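Side-chain contacts in probable endonuclease 4 (Thermotoga maritima, PDB 4HNO), which probably cleaves DNA at apurinic or apyrimidinic sites during base excision repair, leaving a 3'-hydroxyl and a 5'-terminal sugar phosphate, with the help of bound metal ions: residues Asp18-Asp23 with Asn30-Phe35; Asp221-Leu226 with Arg232-Gly237. All coordinates share one frame; numbering follows the deposited sequence. Where two conformers were deposited one is given.

Interaction 1: Asp18-Asp23 with Asn30-Phe35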
ATOM      1  N   ASP A  18       6.428  10.128  15.964  1.00 11.62           N
ATOM      2  CA  ASP A  18       6.652   9.362  17.173  1.00 12.17           C
ATOM      3  C   ASP A  18       5.369   8.972  17.903  1.00 11.64           C
ATOM      4  O   ASP A  18       5.440   8.084  18.740  1.00 12.66           O
ATOM      5  CB  ASP A  18       7.569  10.110  18.120  1.00 14.74           C
ATOM      6  CG  ASP A  18       7.015  11.437  18.486  1.00 20.04           C
ATOM      7  OD1 ASP A  18       7.238  12.378  17.708  1.00 27.39           O
ATOM      8  OD2 ASP A  18       6.306  11.524  19.497  1.00 24.93           O
ATOM      9  N   ARG A  19       4.224   9.568  17.571  1.00 11.88           N
ATOM     10  CA  ARG A  19       2.956   9.173  18.168  0.54 12.45           C
ATOM     11  C   ARG A  19       2.387   7.899  17.549  1.00 12.02           C
ATOM     12  O   ARG A  19       1.513   7.256  18.130  1.00 13.06           O
ATOM     13  CB  ARG A  19       1.955  10.326  18.055  0.54 15.83           C
ATOM     14  CG  ARG A  19       2.424  11.627  18.706  0.54 24.26           C
ATOM     15  CD  ARG A  19       2.456  11.520  20.222  0.54 40.28           C
ATOM     16  NE  ARG A  19       2.844  12.779  20.855  0.54 51.87           N
ATOM     17  CZ  ARG A  19       2.000  13.764  21.148  0.54 59.96           C
ATOM     18  NH1 ARG A  19       0.709  13.646  20.864  0.54 69.94           N
ATOM     19  NH2 ARG A  19       2.447  14.871  21.723  0.54 65.75           N
ATOM     20  N   VAL A  20       2.871   7.544  16.360  1.00 11.07           N
ATOM     21  CA  VAL A  20       2.271   6.482  15.579  1.00 11.22           C
ATOM     22  C   VAL A  20       2.346   5.105  16.248  1.00 11.57           C
ATOM     23  O   VAL A  20       1.356   4.388  16.246  1.00 11.65           O
ATOM     24  CB  VAL A  20       2.803   6.500  14.128  1.00 11.42           C
ATOM     25  CG1 VAL A  20       2.286   5.284  13.360  1.00 12.98           C
ATOM     26  CG2 VAL A  20       2.379   7.792  13.441  1.00 12.79           C
ATOM     27  N   PRO A  21       3.480   4.735  16.869  1.00 10.88           N
ATOM     28  CA  PRO A  21       3.500   3.413  17.506  1.00 11.43           C
ATOM     29  C   PRO A  21       2.460   3.265  18.624  1.00 11.80           C
ATOM     30  O   PRO A  21       1.742   2.268  18.667  1.00 12.59           O
ATOM     31  CB  PRO A  21       4.951   3.289  17.993  1.00 11.82           C
ATOM     32  CG  PRO A  21       5.717   4.119  16.977  1.00 11.50           C
ATOM     33  CD  PRO A  21       4.830   5.311  16.769  1.00 11.29           C
ATOM     34  N   GLN A  22       2.369   4.247  19.513  1.00 12.52           N
ATOM     35  CA  GLN A  22       1.359   4.189  20.572  1.00 12.98           C
ATOM     36  C   GLN A  22      -0.056   4.217  19.999  1.00 13.49           C
ATOM     37  O   GLN A  22      -0.938   3.507  20.467  1.00 14.31           O
ATOM     38  CB  GLN A  22       1.533   5.355  21.544  1.00 13.88           C
ATOM     39  CG  GLN A  22       0.479   5.409  22.638  1.00 16.75           C
ATOM     40  CD  GLN A  22       0.671   4.338  23.685  1.00 19.32           C
ATOM     41  OE1 GLN A  22       1.497   4.488  24.572  1.00 22.47           O
ATOM     42  NE2 GLN A  22      -0.075   3.249  23.576  1.00 22.39           N
ATOM     43  N   ASP A  23      -0.281   5.063  19.001  1.00 12.86           N
ATOM     44  CA  ASP A  23      -1.607   5.146  18.407  1.00 13.46           C
ATOM     45  C   ASP A  23      -1.993   3.799  17.775  1.00 13.64           C
ATOM     46  O   ASP A  23      -3.148   3.379  17.858  1.00 15.27           O
ATOM     47  CB  ASP A  23      -1.667   6.237  17.342  1.00 14.18           C
ATOM     48  CG  ASP A  23      -1.541   7.645  17.889  1.00 16.65           C
ATOM     49  OD1 ASP A  23      -1.711   7.857  19.099  1.00 17.71           O
ATOM     50  OD2 ASP A  23      -1.276   8.561  17.077  1.00 19.66           O
ATOM     51  N   ASN A  30      -0.695  -3.881  15.164  1.00 13.64           N
ATOM     52  CA  ASN A  30       0.722  -4.212  15.304  1.00 13.37           C
ATOM     53  C   ASN A  30       1.476  -3.892  14.014  1.00 13.01           C
ATOM     54  O   ASN A  30       2.610  -4.330  13.846  1.00 13.97           O
ATOM     55  CB  ASN A  30       0.906  -5.682  15.712  1.00 14.00           C
ATOM     56  CG  ASN A  30       0.326  -6.639  14.695  1.00 13.90           C
ATOM     57  OD1 ASN A  30       0.052  -6.271  13.560  1.00 13.72           O
ATOM     58  ND2 ASN A  30       0.127  -7.869  15.105  1.00 16.95           N
ATOM     59  N   SER A  31       0.835  -3.095  13.152  1.00 11.93           N
ATOM     60  CA  SER A  31       1.352  -2.706  11.850  1.00 11.34           C
ATOM     61  C   SER A  31       0.798  -1.314  11.560  1.00 10.95           C
ATOM     62  O   SER A  31      -0.208  -0.917  12.144  1.00 11.32           O
ATOM     63  CB  SER A  31       0.807  -3.665  10.782  1.00 11.64           C
ATOM     64  OG  SER A  31       1.106  -5.023  11.076  1.00 12.83           O
ATOM     65  N   PHE A  32       1.403  -0.575  10.633  1.00 10.30           N
ATOM     66  CA  PHE A  32       0.831   0.704  10.238  1.00  9.97           C
ATOM     67  C   PHE A  32       1.378   1.164   8.909  1.00  9.42           C
ATOM     68  O   PHE A  32       2.443   0.705   8.467  1.00  9.72           O
ATOM     69  CB  PHE A  32       1.071   1.816  11.289  1.00 10.44           C
ATOM     70  CG  PHE A  32       2.524   2.123  11.578  1.00 10.19           C
ATOM     71  CD1 PHE A  32       3.261   2.927  10.738  1.00 10.49           C
ATOM     72  CD2 PHE A  32       3.118   1.654  12.733  1.00 10.85           C
ATOM     73  CE1 PHE A  32       4.579   3.234  11.036  1.00 11.16           C
ATOM     74  CE2 PHE A  32       4.428   1.955  13.032  1.00 11.67           C
ATOM     75  CZ  PHE A  32       5.154   2.749  12.191  1.00 11.44           C
ATOM     76  N   GLN A  33       0.645   2.097   8.310  1.00  9.10           N
ATOM     77  CA  GLN A  33       1.118   2.871   7.168  1.00  8.87           C
ATOM     78  C   GLN A  33       0.997   4.347   7.518  1.00  9.12           C
ATOM     79  O   GLN A  33       0.061   4.740   8.205  1.00 10.03           O
ATOM     80  CB  GLN A  33       0.296   2.531   5.924  1.00  9.03           C
ATOM     81  CG  GLN A  33       0.685   3.309   4.674  1.00  9.08           C
ATOM     82  CD  GLN A  33      -0.127   2.821   3.500  1.00  9.07           C
ATOM     83  OE1 GLN A  33       0.324   1.990   2.719  1.00 10.14           O
ATOM     84  NE2 GLN A  33      -1.341   3.331   3.408  1.00  9.24           N
ATOM     85  N   ILE A  34       1.944   5.138   7.030  1.00  8.60           N
ATOM     86  CA  ILE A  34       1.942   6.584   7.216  1.00  9.07           C
ATOM     87  C   ILE A  34       2.344   7.252   5.922  1.00  8.59           C
ATOM     88  O   ILE A  34       3.059   6.688   5.105  1.00  9.67           O
ATOM     89  CB  ILE A  34       2.923   7.018   8.325  1.00  9.42           C
ATOM     90  CG1 ILE A  34       4.285   6.339   8.173  1.00 10.24           C
ATOM     91  CG2 ILE A  34       2.340   6.691   9.696  1.00 10.74           C
ATOM     92  CD1 ILE A  34       5.421   6.994   8.982  1.00 12.37           C
ATOM     93  N   PHE A  35       1.936   8.505   5.742  1.00  8.93           N
ATOM     94  CA  PHE A  35       2.575   9.358   4.740  1.00  8.82           C
ATOM     95  C   PHE A  35       3.958   9.784   5.269  1.00  8.83           C
ATOM     96  O   PHE A  35       4.191   9.796   6.465  1.00 10.33           O
ATOM     97  CB  PHE A  35       1.717  10.581   4.419  1.00  9.94           C
ATOM     98  CG  PHE A  35       0.474  10.263   3.613  1.00 11.26           C
ATOM     99  CD1 PHE A  35      -0.769  10.608   4.090  1.00 13.33           C
ATOM    100  CD2 PHE A  35       0.555   9.662   2.367  1.00 13.04           C
ATOM    101  CE1 PHE A  35      -1.913  10.341   3.331  1.00 15.40           C
ATOM    102  CE2 PHE A  35      -0.574   9.384   1.625  1.00 15.30           C
ATOM    103  CZ  PHE A  35      -1.808   9.722   2.105  1.00 16.11           C
TER
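Val20 sets one methyl over the ring of Phe32 and the other against Ile34. Val20 CG1 sits above the centre of the Phe32 ring, 3.6 Å from its centroid and 9° off the ring normal. This is a CH-pi contact over the face. All six ring carbons lie at similar distances from this methyl, and the closest is Phe32 CG, 3.6 Å from Val20 CG1. The second branch, Val20 CG2, meets Ile34 CG2 at 3.9 Å, methyl to methyl. Val20 CG1 is equally near Ile34 CG2, which therefore touches both methyls of the valine.

The torsions explain the fit. CG1 of Val20 lies anti to the backbone N (chi1 174°), which sends it toward the ring. Phe32 holds CG between its own backbone N and carbonyl carbon (chi1 60°), and its ring presents a face to the helix.

Phe32 and Ile34 are two residues apart on strand 31-34, and both point toward helix 20-26. Gln33, between them, points the other way. Its amide bonds to His10, His218 and Glu263 on the inner side of the barrel. Phe55 and Met59 of helix 49-61 also pack on Phe32, and Cys71 touches Ile34.

The contact belongs to the beta-alpha-beta unit of strand 7-10, helix 20-26 and strand 31-34 in the TIM barrel. No hydrogen bond crosses between the two segments. Helix and strand are joined here by buried apolar packing, while Gln33, on the opposite side of the strand, bonds two metal ligands, His218 and Glu263.

Interaction 2: Asp221-Leu226 with Arg232-Gly237. With MN (manganese (II) ion), chain C.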
ATOM      1  N   ASP A 221     -12.958  -2.533   2.225  1.00  9.13           N
ATOM      2  CA  ASP A 221     -14.176  -2.947   1.542  1.00  9.06           C
ATOM      3  C   ASP A 221     -14.411  -1.922   0.413  1.00  8.74           C
ATOM      4  O   ASP A 221     -13.657  -0.951   0.253  1.00  8.95           O
ATOM      5  CB  ASP A 221     -15.332  -3.058   2.559  1.00  9.42           C
ATOM      6  CG  ASP A 221     -16.385  -4.102   2.188  1.00 10.28           C
ATOM      7  OD1 ASP A 221     -16.648  -4.278   0.985  1.00 10.33           O
ATOM      8  OD2 ASP A 221     -16.965  -4.712   3.134  1.00 11.02           O
ATOM      9  N   SER A 222     -15.459  -2.152  -0.364  1.00  9.03           N
ATOM     10  CA  SER A 222     -15.809  -1.287  -1.476  1.00  9.10           C
ATOM     11  C   SER A 222     -17.239  -0.783  -1.372  1.00  9.40           C
ATOM     12  O   SER A 222     -18.154  -1.543  -1.061  1.00  9.65           O
ATOM     13  CB  SER A 222     -15.643  -2.003  -2.813  1.00  9.31           C
ATOM     14  OG  SER A 222     -15.969  -1.084  -3.844  1.00  9.25           O
ATOM     15  N   LYS A 223     -17.426   0.489  -1.687  1.00  9.35           N
ATOM     16  CA  LYS A 223     -18.765   1.051  -1.788  1.00  9.49           C
ATOM     17  C   LYS A 223     -19.524   0.539  -3.010  1.00  9.35           C
ATOM     18  O   LYS A 223     -20.722   0.779  -3.106  1.00 10.26           O
ATOM     19  CB  LYS A 223     -18.713   2.579  -1.799  0.60 11.33           C
ATOM     20  CG  LYS A 223     -18.377   3.154  -0.434  0.60 13.43           C
ATOM     21  CD  LYS A 223     -18.566   4.638  -0.340  0.60 22.74           C
ATOM     22  CE  LYS A 223     -18.326   5.112   1.089  0.60 27.76           C
ATOM     23  NZ  LYS A 223     -19.510   4.862   1.971  0.60 34.43           N
ATOM     24  N   TYR A 224     -18.836  -0.135  -3.930  1.00  9.27           N
ATOM     25  CA  TYR A 224     -19.427  -0.518  -5.207  1.00  9.92           C
ATOM     26  C   TYR A 224     -19.213  -1.988  -5.486  1.00  9.45           C
ATOM     27  O   TYR A 224     -18.347  -2.643  -4.906  1.00  9.67           O
ATOM     28  CB  TYR A 224     -18.841   0.342  -6.341  1.00 10.36           C
ATOM     29  CG  TYR A 224     -19.261   1.792  -6.243  1.00 11.59           C
ATOM     30  CD1 TYR A 224     -18.492   2.708  -5.528  1.00 12.48           C
ATOM     31  CD2 TYR A 224     -20.432   2.237  -6.801  1.00 12.52           C
ATOM     32  CE1 TYR A 224     -18.870   4.034  -5.383  1.00 15.03           C
ATOM     33  CE2 TYR A 224     -20.843   3.570  -6.642  1.00 14.33           C
ATOM     34  CZ  TYR A 224     -20.040   4.459  -5.936  1.00 15.60           C
ATOM     35  OH  TYR A 224     -20.392   5.783  -5.772  1.00 18.22           O
ATOM     36  N   PRO A 225     -19.993  -2.527  -6.432  1.00  9.94           N
ATOM     37  CA  PRO A 225     -19.875  -3.943  -6.773  1.00 10.20           C
ATOM     38  C   PRO A 225     -18.577  -4.293  -7.489  1.00  9.36           C
ATOM     39  O   PRO A 225     -17.808  -3.433  -7.945  1.00  9.28           O
ATOM     40  CB  PRO A 225     -21.061  -4.179  -7.714  1.00 13.21           C
ATOM     41  CG  PRO A 225     -22.009  -3.093  -7.445  1.00 15.36           C
ATOM     42  CD  PRO A 225     -21.185  -1.911  -7.051  1.00 11.34           C
ATOM     43  N   LEU A 226     -18.371  -5.595  -7.615  1.00  9.71           N
ATOM     44  CA  LEU A 226     -17.279  -6.145  -8.387  1.00  8.99           C
ATOM     45  C   LEU A 226     -17.225  -5.489  -9.752  1.00  8.99           C
ATOM     46  O   LEU A 226     -18.231  -5.408 -10.441  1.00  9.75           O
ATOM     47  CB  LEU A 226     -17.483  -7.647  -8.543  1.00  9.94           C
ATOM     48  CG  LEU A 226     -16.423  -8.415  -9.316  1.00 10.81           C
ATOM     49  CD1 LEU A 226     -15.127  -8.503  -8.557  1.00 10.76           C
ATOM     50  CD2 LEU A 226     -16.949  -9.804  -9.629  1.00 12.40           C
ATOM     51  N   ARG A 232     -13.834   3.812  -4.298  1.00 20.63           N
ATOM     52  CA  ARG A 232     -14.433   4.360  -3.091  1.00 28.30           C
ATOM     53  C   ARG A 232     -14.417   3.282  -2.010  1.00 18.19           C
ATOM     54  O   ARG A 232     -15.194   2.302  -2.040  1.00 11.13           O
ATOM     55  CB  ARG A 232     -15.856   4.874  -3.359  1.00 35.71           C
ATOM     56  CG  ARG A 232     -15.913   6.080  -4.299  1.00 38.23           C
ATOM     57  CD  ARG A 232     -15.185   7.288  -3.717  1.00 39.10           C
ATOM     58  NE  ARG A 232     -15.340   8.491  -4.536  1.00 39.58           N
ATOM     59  CZ  ARG A 232     -14.523   8.843  -5.528  1.00 39.71           C
ATOM     60  NH1 ARG A 232     -13.480   8.081  -5.844  1.00 39.25           N
ATOM     61  NH2 ARG A 232     -14.751   9.959  -6.208  1.00 39.57           N
ATOM     62  N   HIS A 233     -13.498   3.461  -1.059  1.00  9.25           N
ATOM     63  CA  HIS A 233     -13.313   2.486  -0.017  1.00  9.59           C
ATOM     64  C   HIS A 233     -14.490   2.516   0.957  1.00  9.75           C
ATOM     65  O   HIS A 233     -15.141   3.544   1.155  1.00 10.77           O
ATOM     66  CB  HIS A 233     -12.041   2.775   0.787  1.00  9.76           C
ATOM     67  CG  HIS A 233     -10.783   2.888  -0.020  1.00  9.49           C
ATOM     68  ND1 HIS A 233      -9.568   3.082   0.595  1.00 10.18           N
ATOM     69  CD2 HIS A 233     -10.525   2.904  -1.350  1.00  9.75           C
ATOM     70  CE1 HIS A 233      -8.622   3.197  -0.333  1.00 10.21           C
ATOM     71  NE2 HIS A 233      -9.180   3.104  -1.525  1.00  9.83           N
ATOM     72  N   GLU A 234     -14.712   1.387   1.610  1.00 10.45           N
ATOM     73  CA  GLU A 234     -15.777   1.243   2.585  1.00 10.27           C
ATOM     74  C   GLU A 234     -15.226   0.493   3.801  1.00 10.04           C
ATOM     75  O   GLU A 234     -14.280  -0.296   3.711  1.00 10.52           O
ATOM     76  CB  GLU A 234     -16.980   0.512   1.948  1.00 10.65           C
ATOM     77  CG  GLU A 234     -18.195   0.285   2.852  1.00 11.23           C
ATOM     78  CD  GLU A 234     -18.754   1.572   3.409  1.00 12.64           C
ATOM     79  OE1 GLU A 234     -19.796   2.015   2.894  1.00 16.37           O
ATOM     80  OE2 GLU A 234     -18.151   2.138   4.357  1.00 13.72           O
ATOM     81  N   ARG A 235     -15.863   0.761   4.936  1.00 10.69           N
ATOM     82  CA  ARG A 235     -15.574   0.088   6.192  1.00 11.90           C
ATOM     83  C   ARG A 235     -15.733  -1.421   6.063  1.00 10.99           C
ATOM     84  O   ARG A 235     -16.616  -1.906   5.362  1.00 10.97           O
ATOM     85  CB  ARG A 235     -16.518   0.626   7.274  1.00 13.66           C
ATOM     86  CG  ARG A 235     -16.377   2.145   7.382  1.00 18.82           C
ATOM     87  CD  ARG A 235     -16.835   2.749   8.652  1.00 23.04           C
ATOM     88  NE  ARG A 235     -16.199   2.125   9.791  1.00 24.03           N
ATOM     89  CZ  ARG A 235     -16.611   2.332  11.024  1.00 26.14           C
ATOM     90  NH1 ARG A 235     -17.623   3.159  11.255  1.00 31.73           N
ATOM     91  NH2 ARG A 235     -16.019   1.715  12.016  1.00 26.20           N
ATOM     92  N   ILE A 236     -14.880  -2.162   6.757  1.00 11.89           N
ATOM     93  CA  ILE A 236     -14.879  -3.617   6.652  1.00 11.90           C
ATOM     94  C   ILE A 236     -16.242  -4.168   7.022  1.00 12.52           C
ATOM     95  O   ILE A 236     -16.755  -3.929   8.122  1.00 13.65           O
ATOM     96  CB  ILE A 236     -13.817  -4.238   7.585  1.00 12.63           C
ATOM     97  CG1 ILE A 236     -12.404  -3.710   7.262  1.00 12.62           C
ATOM     98  CG2 ILE A 236     -13.876  -5.760   7.513  1.00 13.70           C
ATOM     99  CD1 ILE A 236     -11.983  -3.920   5.853  1.00 13.41           C
ATOM    100  N   GLY A 237     -16.822  -4.931   6.100  1.00 12.03           N
ATOM    101  CA  GLY A 237     -18.108  -5.562   6.335  1.00 12.83           C
ATOM    102  C   GLY A 237     -19.301  -4.736   5.905  1.00 12.80           C
ATOM    103  O   GLY A 237     -20.416  -5.236   5.904  1.00 14.13           O
TER
HETATM  104 MN    MN C 302      -8.303   3.866  -3.319  0.60  9.03          MN
HETATM  105  O   HOH W   1     -14.911   1.269  -5.173  0.97 10.16           O
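The buried carboxylate of Asp221 receives the backbone N-H of Gly237 across the hairpin, with Ser222 N on its other oxygen. Asp221 OD2 accepts from Gly237 N at 3.0 Å, and both oxygens use their anti lone pairs for these bonds. Ile241 N and Gly242 N give further bonds to the two oxygens. At phi 91°, a side chain on Gly237 would jam against the preceding carbonyl O.

The segments form a short antiparallel hairpin. Asp221 and Glu234 are a hydrogen-bonded pair: Glu234 N reaches Asp221 O at 2.9 Å, while the return bond is weak. Lys223 N meets Arg232 O at 2.9 Å in a nearly straight hydrogen bond (174°).

The Lys223 side chain crosses that of Glu234 at about a right angle. The lysine chain turns at its last torsion (chi4 -80°), which brings Lys223 NZ to Glu234 OE1 in a 3.0 Å salt bridge, from above the carboxylate plane. Arg232 CB lies at the edge of the Tyr224 ring, 3.7 Å from Tyr224 CE1.

The His233 side chain leads away overall. His233 NE2 binds manganese at 2.1 Å, and zinc is also seen there; His184 and Asp231 complete the protein ligands. His233 ND1 bonds to Glu263 O. The paired strand therefore carries a metal ligand next to Glu234, and the many N-H donors would probably stabilise Asp221 as an anion.

Overall arrangement
Interaction 1 comes first along the chain and closes before interaction 2 opens. Their centres are about 24 Å apart, and their nearest atoms are about 8 Å apart without touching. Both reach the same sheet of the TIM barrel. Interaction 1 packs helix 20-26 on the outside of strand 31-34. Interaction 2 lies at the end of strand 214-222, where short strand 233-234 folds back on it. The barrel closes between them through strands 7-10 and 260-262. Glu263, just after strand 260-262, ties the regions together: it binds metal and has hydrogen bonds to Gln33 and His233. One contact packs a helix on the barrel wall, and the other carries a ligand of its metal centre.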